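Local coordinates for protein beta-agarase (Persicobacter, PDB 6AII) that probably cleaves the beta-1,4 linkages of agarose as a glycoside hydrolase of family 16, releasing neoagarobiose, at residues Ser176-Asn181 against Phe188-Pro193; Glu197-Thr202 against Phe262-Lys267; Ile138-Tyr143 against Pro279-Ile284; Ala132-Met137 against Glu287-Asn292. One frame throughout, in Å; residues are numbered along the deposited sequence. Where two conformers were deposited one is given.

Coming from the N terminus, the chain enters strand 132-139, whose start opens contact 4 and whose end opens contact 3. It then turns back through strand 144-151 and reaches strand 173-181, where contact 1 closes the short hairpin with 188-193. Contact 2 opens next at 197-202 and closes some sixty residues later at 262-267, so contacts 1 and 2 stand in series, touching through Tyr-191 and His-177. Strand 280-287 then returns beside 132-139, closing contact 3 at 279-284 and last contact 4 at 287-292. Contact 3 is nested in contact 4, and contacts 1 and 2 lie inside both; none cross. Contacts 1, 3 and 4 stitch one sheet of the sandwich, while contact 2 joins loops.

Contact 1 (Ser176-Asn181 against Phe188-Pro193); sequences SHHVFN and FDDYQP
Phe-188 lies alongside Phe-180 where a beta hairpin turns back, strand 189-191 running antiparallel to the end of strand 173-181. Phe-188 CE1 is 3.7 Å from Phe-180 CD1, the ring planes 70° apart, and Arg-183 in the connecting loop makes a cation-pi contact with each. Asp-189 forms a hydrogen-bonded pair with Asn-181, and their side chains repeat the link: Asn-181 ND2 reaches the anti lone pair of Asp-189 OD2 at a long 3.3 Å, amide and carboxylate nearly coplanar. Asp-190 joins Phe-180 on the other face of the sheet. With CG anti to the backbone N (chi1 176°), its carboxylate lies beside His-178, whose ND1 donates 2.7 Å to the syn lone pair of Asp-190 OD1, nearly straight at 174° and in the ring plane. Tyr-191 N bonds Val-179 O at 2.9 Å; Val-179 CG2 meets the edge of the tyrosine ring, whose OH goes on to Val-264 O. Gln-192 lays CB over one face of the His-178 imidazole, a CH-pi contact. An alanine in place of His-178 would probably leave Asp-190 without this donor and open a gap beside Gln-192. Gln-192 OE1 accepts from Ser-176 OG at 2.8 Å, in the carbonyl plane. Finally Pro-193 CD sits over a face of the His-177 ring, 3.4 Å from His-177 CE1, while His-177 NE2 bonds Leu-265 O.

Contact 2 (Glu197-Thr202 against Phe262-Lys267); sequences EGVYGT and FNVLDK
Glu-197 holds the ammonium of Lys-267 with two oxygens, one from its backbone and one from its side chain. Lys-267 NZ donates to Glu-197 O at 2.7 Å, approaching tilted 32° from the carbonyl plane, and also to Glu-197 OE1 at 3.1 Å, which it meets nearly end-on in a salt bridge. The glutamate chain bends at chi2 (-80°), which leaves OE1 within reach of the same ammonium as the backbone O. Tyr-268 OH is a further partner of OE1, so this oxygen is shared between lysine and phenol. Lys-267 itself is fully extended, and on its way its CE passes over the centre of the Phe-262 ring, 3.6 Å above the plane. Phe-262 CZ also comes within 3.1 Å of Glu-197 O, obliquely to the ring. At Gly-198 the backbone takes a left-handed conformation in which a side chain would press on the carbonyl oxygen of Glu-197, and a CB there would also point at Phe-262. Val-199 supplies the apolar part. Its CG2 meets the edge of the Phe-262 ring in plane, 3.7 Å from CE1, and also touches Val-264 CG1 at 3.9 Å. Behind these residues the 262-267 loop is shaped by Asn-263, whose OD1 accepts from Asp-266 N in an Asx motif. A salt bridge beside an apolar cluster thus clamps two long loops of the beta-sandwich: 197-202 between strands of one sheet, 262-267 on the passage from the other sheet back to it.

Contact 3 (Ile138-Tyr143 against Pro279-Ile284); sequences ISDDDY and PMKLII
The carbonyl oxygen of Ile-138 receives two groups from the neighbouring strand: Lys-281 N donates to Ile-138 O at 2.9 Å, and Met-280 CA brings a C-H to it at 3.3 Å. This is antiparallel pairing in one sheet of the family's jelly-roll sandwich, strand 132-139 beside strand 280-287. Ile-138 N answers with a 3.0 Å bond to Lys-281 O, completing a hydrogen-bonded pair. CG1 of Ile-138 stands anti to the backbone N (chi1 -170°), leaving CG2 to meet the tip of Ile-283, 3.8 Å from its CD1. Met-280 packs its CB and CG against the Ile-138 to Ser-139 peptide, CG lying 3.7 Å from Ser-139 N. Near the strand ends a water bridges the two backbones, donating to Pro-279 O at 2.6 Å and accepting from Asp-140 N. Asp-140 crosses Lys-281 at about a right angle without forming a salt bridge, OD1 staying 4.7 Å from Lys-281 NZ and bonding His-113 NE2 instead. A type I turn, Ser-139 to Asp-142, then reverses the chain toward strand 144-151, which carries E-I-D-I-C-E, this enzyme's version of the E-x-D-x-x-E signature of family 16. At this turn Asp-141 OD1 is gripped twice: Ser-139 OG donates to it nearly end-on at 2.7 Å, and Tyr-143 N, from just beyond, closes an Asx turn from 49° above the carboxylate plane.

Contact 4 (Ala132-Met137 against Glu287-Asn292); sequences ANNVWM and EAQDWN
Ala-132 and Glu-287 form an antiparallel hydrogen-bonded pair, Ala-132 N giving 2.9 Å to Glu-287 O and Glu-287 N returning a 3.2 Å bond to Ala-132 O. The pair lies where strand 280-287 of the jelly-roll sheet ends, shortly before helix 290-294, with Gln-289 at the N-cap position. Both side chains point to the same face, and Ala-132 CB is touched by Glu-287 CG and, at 3.6 Å, by Gln-289 NE2. Glu-287 has CG wedged between its backbone N and carbonyl carbon (chi1 56°), the crowded position, from which the extended chain passes Asn-134. There the amide stands nearly perpendicular to the carboxylate, planes 86° apart, and Asn-134 ND2 rests over the carboxylate face, 3.4 Å from Glu-287 CD. That nitrogen makes a weak hydrogen bond to Asn-285 OD1. The carboxylate oxygens have other partners: OE1 accepts from Asn-285 ND2, and OE2 uses its anti lone pair for Gln-289 NE2 at 2.7 Å, nearly in the amide plane. An alanine at Glu-287 takes away the carboxylate, and the Gln-289 amide, left with a water bridge across the contact, would probably be freer to turn. Through that water Gln-289 NE2 is also tied to Asn-134: the water accepts from it at 2.7 Å and donates to Asn-134 OD1 at 2.8 Å.

Contact 1 (Ser176-Asn181 against Phe188-Pro193)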
# COMPACT_ATOMS: atom_id res chain seq x y z
N SER A 176 6.51 -4.03 4.55
CA SER A 176 6.24 -5.21 5.37
C SER A 176 5.46 -6.25 4.58
O SER A 176 5.25 -6.13 3.35
CB SER A 176 5.46 -4.78 6.64
OG SER A 176 5.58 -5.82 7.59
N HIS A 177 5.07 -7.30 5.26
CA HIS A 177 4.21 -8.37 4.71
C HIS A 177 3.64 -9.13 5.91
O HIS A 177 4.16 -8.97 7.02
CB HIS A 177 5.04 -9.27 3.80
CG HIS A 177 5.94 -10.21 4.54
ND1 HIS A 177 7.18 -9.84 5.01
CD2 HIS A 177 5.71 -11.48 5.00
CE1 HIS A 177 7.75 -10.86 5.64
NE2 HIS A 177 6.82 -11.90 5.69
N HIS A 178 2.62 -9.97 5.67
CA HIS A 178 2.00 -10.75 6.79
C HIS A 178 1.78 -12.18 6.29
O HIS A 178 1.41 -12.35 5.12
CB HIS A 178 0.66 -10.18 7.22
CG HIS A 178 0.69 -8.80 7.78
ND1 HIS A 178 0.47 -8.59 9.11
CD2 HIS A 178 0.87 -7.59 7.19
CE1 HIS A 178 0.52 -7.28 9.35
NE2 HIS A 178 0.78 -6.63 8.18
N VAL A 179 2.01 -13.11 7.20
CA VAL A 179 1.43 -14.44 7.01
C VAL A 179 0.62 -14.77 8.27
O VAL A 179 1.05 -14.58 9.41
CB VAL A 179 2.48 -15.52 6.70
CG1 VAL A 179 3.08 -15.32 5.32
CG2 VAL A 179 3.59 -15.60 7.73
N PHE A 180 -0.59 -15.24 7.99
CA PHE A 180 -1.56 -15.51 8.99
C PHE A 180 -1.65 -17.03 9.23
O PHE A 180 -1.15 -17.82 8.46
CB PHE A 180 -2.92 -14.98 8.56
CG PHE A 180 -2.95 -13.46 8.40
CD1 PHE A 180 -3.14 -12.64 9.49
CD2 PHE A 180 -2.73 -12.88 7.15
CE1 PHE A 180 -3.16 -11.26 9.35
CE2 PHE A 180 -2.74 -11.50 7.02
CZ PHE A 180 -2.92 -10.70 8.13
N ASN A 181 -2.32 -17.36 10.33
CA ASN A 181 -2.50 -18.77 10.68
C ASN A 181 -3.83 -18.90 11.41
O ASN A 181 -4.20 -18.04 12.20
CB ASN A 181 -1.34 -19.26 11.54
CG ASN A 181 -1.31 -20.77 11.72
OD1 ASN A 181 -1.44 -21.51 10.75
ND2 ASN A 181 -1.14 -21.20 12.96
N PHE A 188 -6.78 -15.63 15.68
CA PHE A 188 -5.89 -16.11 14.62
C PHE A 188 -4.50 -15.48 14.82
O PHE A 188 -4.34 -14.55 15.58
CB PHE A 188 -6.52 -15.83 13.26
CG PHE A 188 -6.69 -14.37 12.90
CD1 PHE A 188 -5.60 -13.63 12.46
CD2 PHE A 188 -7.94 -13.77 12.94
CE1 PHE A 188 -5.76 -12.29 12.12
CE2 PHE A 188 -8.10 -12.44 12.58
CZ PHE A 188 -7.00 -11.70 12.17
N ASP A 189 -3.47 -16.07 14.23
CA ASP A 189 -2.16 -15.57 14.39
C ASP A 189 -1.84 -14.66 13.19
O ASP A 189 -2.28 -14.91 12.08
CB ASP A 189 -1.14 -16.71 14.44
CG ASP A 189 -1.47 -17.70 15.55
OD1 ASP A 189 -1.61 -17.24 16.67
OD2 ASP A 189 -1.59 -18.90 15.25
N ASP A 190 -1.00 -13.68 13.45
CA ASP A 190 -0.50 -12.78 12.39
C ASP A 190 0.99 -12.53 12.60
O ASP A 190 1.39 -11.84 13.57
CB ASP A 190 -1.24 -11.48 12.55
CG ASP A 190 -0.80 -10.38 11.60
OD1 ASP A 190 0.17 -10.60 10.87
OD2 ASP A 190 -1.44 -9.32 11.67
N TYR A 191 1.86 -13.05 11.74
CA TYR A 191 3.25 -12.73 11.77
C TYR A 191 3.54 -11.63 10.73
O TYR A 191 3.24 -11.81 9.53
CB TYR A 191 4.19 -13.90 11.42
CG TYR A 191 5.62 -13.50 11.18
CD1 TYR A 191 6.39 -12.92 12.16
CD2 TYR A 191 6.16 -13.53 9.89
CE1 TYR A 191 7.68 -12.49 11.93
CE2 TYR A 191 7.44 -13.07 9.63
CZ TYR A 191 8.20 -12.51 10.64
OH TYR A 191 9.43 -12.00 10.44
N GLN A 192 4.16 -10.55 11.19
CA GLN A 192 4.84 -9.65 10.27
C GLN A 192 6.18 -9.29 10.87
O GLN A 192 6.31 -9.19 12.09
CB GLN A 192 4.03 -8.38 10.00
CG GLN A 192 4.03 -7.38 11.12
CD GLN A 192 3.47 -6.03 10.73
OE1 GLN A 192 3.86 -5.42 9.74
NE2 GLN A 192 2.52 -5.58 11.53
N PRO A 193 7.15 -9.05 10.02
CA PRO A 193 8.41 -8.52 10.54
C PRO A 193 8.16 -7.18 11.23
O PRO A 193 7.33 -6.40 10.79
CB PRO A 193 9.27 -8.34 9.29
CG PRO A 193 8.26 -8.18 8.21
CD PRO A 193 7.19 -9.18 8.56

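Contact 2 (Glu197-Thr202 against Phe262-Lys267)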
# COMPACT_ATOMS: atom_id res chain seq x y z
N GLU A 197 9.51 -8.67 16.80
CA GLU A 197 9.83 -10.00 16.30
C GLU A 197 11.32 -10.12 15.95
O GLU A 197 11.77 -11.18 15.49
CB GLU A 197 8.97 -10.31 15.08
CG GLU A 197 7.50 -10.42 15.34
CD GLU A 197 7.02 -11.75 15.92
OE1 GLU A 197 7.90 -12.55 16.37
OE2 GLU A 197 5.80 -12.00 15.85
N GLY A 198 12.11 -9.07 16.14
CA GLY A 198 13.51 -9.09 15.86
C GLY A 198 13.87 -8.87 14.40
O GLY A 198 14.94 -9.26 13.97
N VAL A 199 12.99 -8.16 13.67
CA VAL A 199 13.30 -7.81 12.30
C VAL A 199 13.11 -6.28 12.15
O VAL A 199 11.97 -5.81 12.18
CB VAL A 199 12.43 -8.59 11.29
CG1 VAL A 199 12.84 -8.27 9.87
CG2 VAL A 199 12.47 -10.10 11.51
N TYR A 200 14.22 -5.56 12.03
CA TYR A 200 14.32 -4.12 12.16
C TYR A 200 14.16 -3.39 10.81
O TYR A 200 14.34 -3.98 9.73
CB TYR A 200 15.64 -3.78 12.86
CG TYR A 200 15.72 -4.46 14.20
CD1 TYR A 200 14.85 -4.09 15.21
CD2 TYR A 200 16.59 -5.51 14.41
CE1 TYR A 200 14.87 -4.74 16.44
CE2 TYR A 200 16.62 -6.17 15.62
CZ TYR A 200 15.72 -5.81 16.61
OH TYR A 200 15.78 -6.48 17.80
N GLY A 201 13.84 -2.11 10.90
CA GLY A 201 13.87 -1.24 9.74
C GLY A 201 12.55 -1.21 8.97
O GLY A 201 12.47 -0.50 7.97
N THR A 202 11.49 -1.89 9.44
CA THR A 202 10.26 -2.00 8.65
C THR A 202 9.57 -0.63 8.50
O THR A 202 8.73 -0.47 7.59
CB THR A 202 9.26 -3.01 9.24
OG1 THR A 202 8.91 -2.55 10.56
CG2 THR A 202 9.81 -4.42 9.23
N PHE A 262 15.94 -17.23 12.56
CA PHE A 262 14.69 -17.76 12.04
C PHE A 262 14.49 -17.21 10.63
O PHE A 262 15.22 -16.26 10.21
CB PHE A 262 13.53 -17.35 12.95
CG PHE A 262 13.51 -15.87 13.26
CD1 PHE A 262 12.91 -14.97 12.38
CD2 PHE A 262 14.14 -15.36 14.39
CE1 PHE A 262 12.91 -13.60 12.65
CE2 PHE A 262 14.14 -13.99 14.66
CZ PHE A 262 13.54 -13.12 13.77
N ASN A 263 13.60 -17.82 9.90
CA ASN A 263 13.22 -17.33 8.56
C ASN A 263 12.45 -16.02 8.76
O ASN A 263 11.45 -16.00 9.48
CB ASN A 263 12.41 -18.38 7.83
CG ASN A 263 12.03 -17.96 6.42
OD1 ASN A 263 11.16 -17.10 6.27
ND2 ASN A 263 12.66 -18.56 5.41
N VAL A 264 12.87 -14.93 8.10
CA VAL A 264 12.21 -13.62 8.40
C VAL A 264 10.95 -13.41 7.57
O VAL A 264 10.19 -12.50 7.95
CB VAL A 264 13.18 -12.45 8.22
CG1 VAL A 264 14.36 -12.56 9.15
CG2 VAL A 264 13.60 -12.26 6.77
N LEU A 265 10.68 -14.26 6.56
CA LEU A 265 9.40 -14.19 5.83
C LEU A 265 8.29 -14.96 6.54
O LEU A 265 7.16 -14.52 6.50
CB LEU A 265 9.54 -14.66 4.40
CG LEU A 265 10.47 -13.67 3.71
CD1 LEU A 265 11.88 -14.21 3.55
CD2 LEU A 265 9.88 -13.05 2.49
N ASP A 266 8.67 -16.04 7.22
CA ASP A 266 7.66 -16.93 7.87
C ASP A 266 8.25 -17.50 9.16
O ASP A 266 8.68 -18.65 9.22
CB ASP A 266 7.20 -18.01 6.90
CG ASP A 266 6.15 -18.95 7.50
OD1 ASP A 266 5.47 -18.53 8.48
OD2 ASP A 266 5.99 -20.06 6.94
N LYS A 267 8.30 -16.68 10.17
CA LYS A 267 9.09 -16.94 11.34
C LYS A 267 8.61 -18.21 12.07
O LYS A 267 9.46 -18.95 12.58
CB LYS A 267 9.01 -15.75 12.29
CG LYS A 267 9.75 -15.92 13.59
CD LYS A 267 9.82 -14.64 14.41
CE LYS A 267 10.63 -14.84 15.68
NZ LYS A 267 10.80 -13.56 16.44

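Contact 3 (Ile138-Tyr143 against Pro279-Ile284)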
# COMPACT_ATOMS: atom_id res chain seq x y z
N ILE A 138 -2.86 -9.08 -1.45
CA ILE A 138 -3.29 -10.16 -0.53
C ILE A 138 -3.87 -11.32 -1.33
O ILE A 138 -4.42 -11.13 -2.41
CB ILE A 138 -4.31 -9.69 0.53
CG1 ILE A 138 -4.53 -10.78 1.59
CG2 ILE A 138 -5.58 -9.24 -0.07
CD1 ILE A 138 -4.80 -10.24 2.94
N SER A 139 -3.58 -12.51 -0.81
CA SER A 139 -4.12 -13.76 -1.41
C SER A 139 -5.64 -13.85 -1.22
O SER A 139 -6.24 -13.23 -0.34
CB SER A 139 -3.36 -14.93 -0.83
OG SER A 139 -3.69 -15.11 0.54
N ASP A 140 -6.28 -14.63 -2.09
CA ASP A 140 -7.72 -14.72 -2.07
C ASP A 140 -8.24 -15.28 -0.73
O ASP A 140 -9.33 -14.90 -0.32
CB ASP A 140 -8.24 -15.66 -3.15
CG ASP A 140 -8.13 -15.15 -4.56
OD1 ASP A 140 -7.69 -13.98 -4.77
OD2 ASP A 140 -8.50 -15.93 -5.48
N ASP A 141 -7.44 -16.07 -0.06
CA ASP A 141 -7.85 -16.67 1.22
C ASP A 141 -7.42 -15.82 2.41
O ASP A 141 -7.67 -16.20 3.53
CB ASP A 141 -7.35 -18.09 1.35
CG ASP A 141 -5.85 -18.25 1.46
OD1 ASP A 141 -5.14 -17.22 1.46
OD2 ASP A 141 -5.39 -19.42 1.56
N ASP A 142 -6.83 -14.64 2.14
CA ASP A 142 -6.44 -13.73 3.21
C ASP A 142 -5.31 -14.26 4.09
O ASP A 142 -5.03 -13.68 5.15
CB ASP A 142 -7.60 -13.29 4.09
CG ASP A 142 -8.63 -12.44 3.38
OD1 ASP A 142 -8.25 -11.67 2.45
OD2 ASP A 142 -9.81 -12.56 3.75
N TYR A 143 -4.59 -15.28 3.67
CA TYR A 143 -3.55 -15.87 4.49
C TYR A 143 -2.17 -15.24 4.23
O TYR A 143 -1.26 -15.37 5.08
CB TYR A 143 -3.45 -17.37 4.27
CG TYR A 143 -4.29 -18.16 5.25
CD1 TYR A 143 -5.65 -18.33 5.05
CD2 TYR A 143 -3.74 -18.61 6.44
CE1 TYR A 143 -6.43 -19.01 5.98
CE2 TYR A 143 -4.50 -19.27 7.38
CZ TYR A 143 -5.84 -19.47 7.14
OH TYR A 143 -6.56 -20.12 8.11
N PRO A 279 -1.18 -16.61 -5.11
CA PRO A 279 -1.46 -15.44 -6.01
C PRO A 279 -2.17 -14.34 -5.23
O PRO A 279 -3.03 -14.64 -4.41
CB PRO A 279 -2.35 -15.98 -7.12
CG PRO A 279 -1.85 -17.42 -7.24
CD PRO A 279 -1.66 -17.84 -5.80
N MET A 280 -1.82 -13.09 -5.55
CA MET A 280 -2.36 -11.97 -4.83
C MET A 280 -3.02 -10.95 -5.75
O MET A 280 -2.52 -10.66 -6.86
CB MET A 280 -1.27 -11.29 -4.02
CG MET A 280 -0.63 -12.19 -3.03
SD MET A 280 0.54 -11.26 -1.97
CE MET A 280 1.26 -12.63 -1.08
N LYS A 281 -4.09 -10.32 -5.22
CA LYS A 281 -4.70 -9.14 -5.87
C LYS A 281 -3.98 -7.90 -5.31
O LYS A 281 -3.51 -7.97 -4.17
CB LYS A 281 -6.19 -9.01 -5.59
CG LYS A 281 -7.02 -10.10 -6.28
CD LYS A 281 -8.48 -9.98 -6.00
CE LYS A 281 -9.26 -11.06 -6.74
NZ LYS A 281 -10.71 -10.82 -6.54
N LEU A 282 -3.94 -6.84 -6.12
CA LEU A 282 -3.41 -5.55 -5.68
C LEU A 282 -4.58 -4.73 -5.16
O LEU A 282 -5.65 -4.61 -5.78
CB LEU A 282 -2.71 -4.90 -6.88
CG LEU A 282 -2.16 -3.48 -6.63
CD1 LEU A 282 -1.03 -3.51 -5.65
CD2 LEU A 282 -1.71 -2.90 -7.96
N ILE A 283 -4.36 -4.06 -4.01
CA ILE A 283 -5.31 -3.20 -3.40
C ILE A 283 -4.65 -1.82 -3.24
O ILE A 283 -3.51 -1.74 -2.74
CB ILE A 283 -5.76 -3.80 -2.03
CG1 ILE A 283 -6.30 -5.23 -2.23
CG2 ILE A 283 -6.77 -2.88 -1.35
CD1 ILE A 283 -6.94 -5.87 -1.03
N ILE A 284 -5.36 -0.79 -3.64
CA ILE A 284 -4.92 0.61 -3.37
C ILE A 284 -6.10 1.31 -2.70
O ILE A 284 -7.21 1.31 -3.20
CB ILE A 284 -4.51 1.35 -4.63
CG1 ILE A 284 -3.47 0.53 -5.40
CG2 ILE A 284 -3.99 2.73 -4.21
CD1 ILE A 284 -2.83 1.30 -6.53
O HOH W 1 -4.88 -16.48 -4.09

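Contact 4 (Ala132-Met137 against Glu287-Asn292)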
# COMPACT_ATOMS: atom_id res chain seq x y z
N ALA A 132 -4.57 7.25 6.09
CA ALA A 132 -3.71 6.19 5.53
C ALA A 132 -3.86 6.13 4.02
O ALA A 132 -4.96 6.24 3.50
CB ALA A 132 -4.01 4.86 6.12
N ASN A 133 -2.69 6.02 3.35
CA ASN A 133 -2.58 5.88 1.91
C ASN A 133 -1.84 4.55 1.69
O ASN A 133 -0.67 4.44 2.03
CB ASN A 133 -1.80 7.03 1.31
CG ASN A 133 -2.43 8.39 1.43
OD1 ASN A 133 -2.69 8.97 0.35
ND2 ASN A 133 -2.56 8.94 2.67
N ASN A 134 -2.53 3.52 1.15
CA ASN A 134 -2.03 2.16 1.20
C ASN A 134 -1.95 1.54 -0.22
O ASN A 134 -2.82 1.74 -1.02
CB ASN A 134 -2.97 1.27 1.99
CG ASN A 134 -3.09 1.64 3.46
OD1 ASN A 134 -2.14 2.08 4.10
ND2 ASN A 134 -4.30 1.40 3.96
N VAL A 135 -0.89 0.80 -0.44
CA VAL A 135 -0.68 -0.02 -1.63
C VAL A 135 -0.23 -1.39 -1.11
O VAL A 135 0.80 -1.51 -0.45
CB VAL A 135 0.37 0.55 -2.59
CG1 VAL A 135 0.43 -0.30 -3.85
CG2 VAL A 135 0.11 1.99 -2.95
N TRP A 136 -1.02 -2.43 -1.37
CA TRP A 136 -0.73 -3.71 -0.75
C TRP A 136 -1.35 -4.83 -1.57
O TRP A 136 -2.08 -4.57 -2.48
CB TRP A 136 -1.14 -3.75 0.72
CG TRP A 136 -2.58 -3.44 0.99
CD1 TRP A 136 -3.23 -2.24 0.85
CD2 TRP A 136 -3.56 -4.35 1.50
NE1 TRP A 136 -4.54 -2.33 1.26
CE2 TRP A 136 -4.75 -3.63 1.65
CE3 TRP A 136 -3.49 -5.72 1.81
CZ2 TRP A 136 -5.89 -4.21 2.19
CZ3 TRP A 136 -4.63 -6.28 2.33
CH2 TRP A 136 -5.82 -5.55 2.44
N MET A 137 -0.98 -6.04 -1.23
CA MET A 137 -1.42 -7.18 -2.01
C MET A 137 -1.86 -8.29 -1.05
O MET A 137 -1.26 -8.47 0.00
CB MET A 137 -0.25 -7.67 -2.88
CG MET A 137 0.35 -6.55 -3.74
SD MET A 137 1.34 -7.19 -5.12
CE MET A 137 2.66 -7.93 -4.20
N GLU A 287 -7.81 5.00 4.12
CA GLU A 287 -8.65 4.65 5.25
C GLU A 287 -8.29 5.49 6.46
O GLU A 287 -7.20 6.02 6.59
CB GLU A 287 -8.51 3.17 5.56
CG GLU A 287 -7.18 2.66 5.81
CD GLU A 287 -7.07 1.10 5.89
OE1 GLU A 287 -7.69 0.32 5.14
OE2 GLU A 287 -6.42 0.69 6.84
N ALA A 288 -9.25 5.51 7.37
CA ALA A 288 -9.10 6.14 8.70
C ALA A 288 -9.20 5.00 9.69
O ALA A 288 -10.33 4.57 9.96
CB ALA A 288 -10.11 7.20 8.93
N GLN A 289 -8.10 4.49 10.18
CA GLN A 289 -8.15 3.33 11.07
C GLN A 289 -8.58 3.80 12.47
O GLN A 289 -8.35 4.95 12.87
CB GLN A 289 -6.79 2.64 11.13
CG GLN A 289 -6.34 2.22 9.73
CD GLN A 289 -4.85 2.34 9.46
OE1 GLN A 289 -4.06 2.74 10.32
NE2 GLN A 289 -4.48 2.02 8.24
N ASP A 290 -9.17 2.86 13.22
CA ASP A 290 -9.67 3.13 14.56
C ASP A 290 -8.64 3.82 15.46
O ASP A 290 -8.96 4.86 16.01
CB ASP A 290 -10.11 1.83 15.26
CG ASP A 290 -9.15 0.64 15.37
OD1 ASP A 290 -7.99 0.68 14.92
OD2 ASP A 290 -9.62 -0.41 15.73
N TRP A 291 -7.42 3.27 15.48
CA TRP A 291 -6.32 3.74 16.42
C TRP A 291 -5.95 5.21 16.07
O TRP A 291 -5.94 6.10 16.94
CB TRP A 291 -5.10 2.78 16.38
CG TRP A 291 -4.48 2.41 15.05
CD1 TRP A 291 -4.91 1.45 14.17
CD2 TRP A 291 -3.25 2.90 14.49
NE1 TRP A 291 -4.07 1.35 13.08
CE2 TRP A 291 -3.04 2.24 13.25
CE3 TRP A 291 -2.31 3.86 14.90
CZ2 TRP A 291 -1.94 2.52 12.43
CZ3 TRP A 291 -1.24 4.14 14.07
CH2 TRP A 291 -1.04 3.46 12.86
N ASN A 292 -5.87 5.47 14.79
CA ASN A 292 -5.54 6.81 14.39
C ASN A 292 -6.71 7.77 14.68
O ASN A 292 -6.52 8.87 15.17
CB ASN A 292 -5.10 6.88 12.93
CG ASN A 292 -3.67 6.41 12.71
OD1 ASN A 292 -2.74 6.90 13.36
ND2 ASN A 292 -3.48 5.53 11.73
O HOH W 2 -2.17 1.52 6.85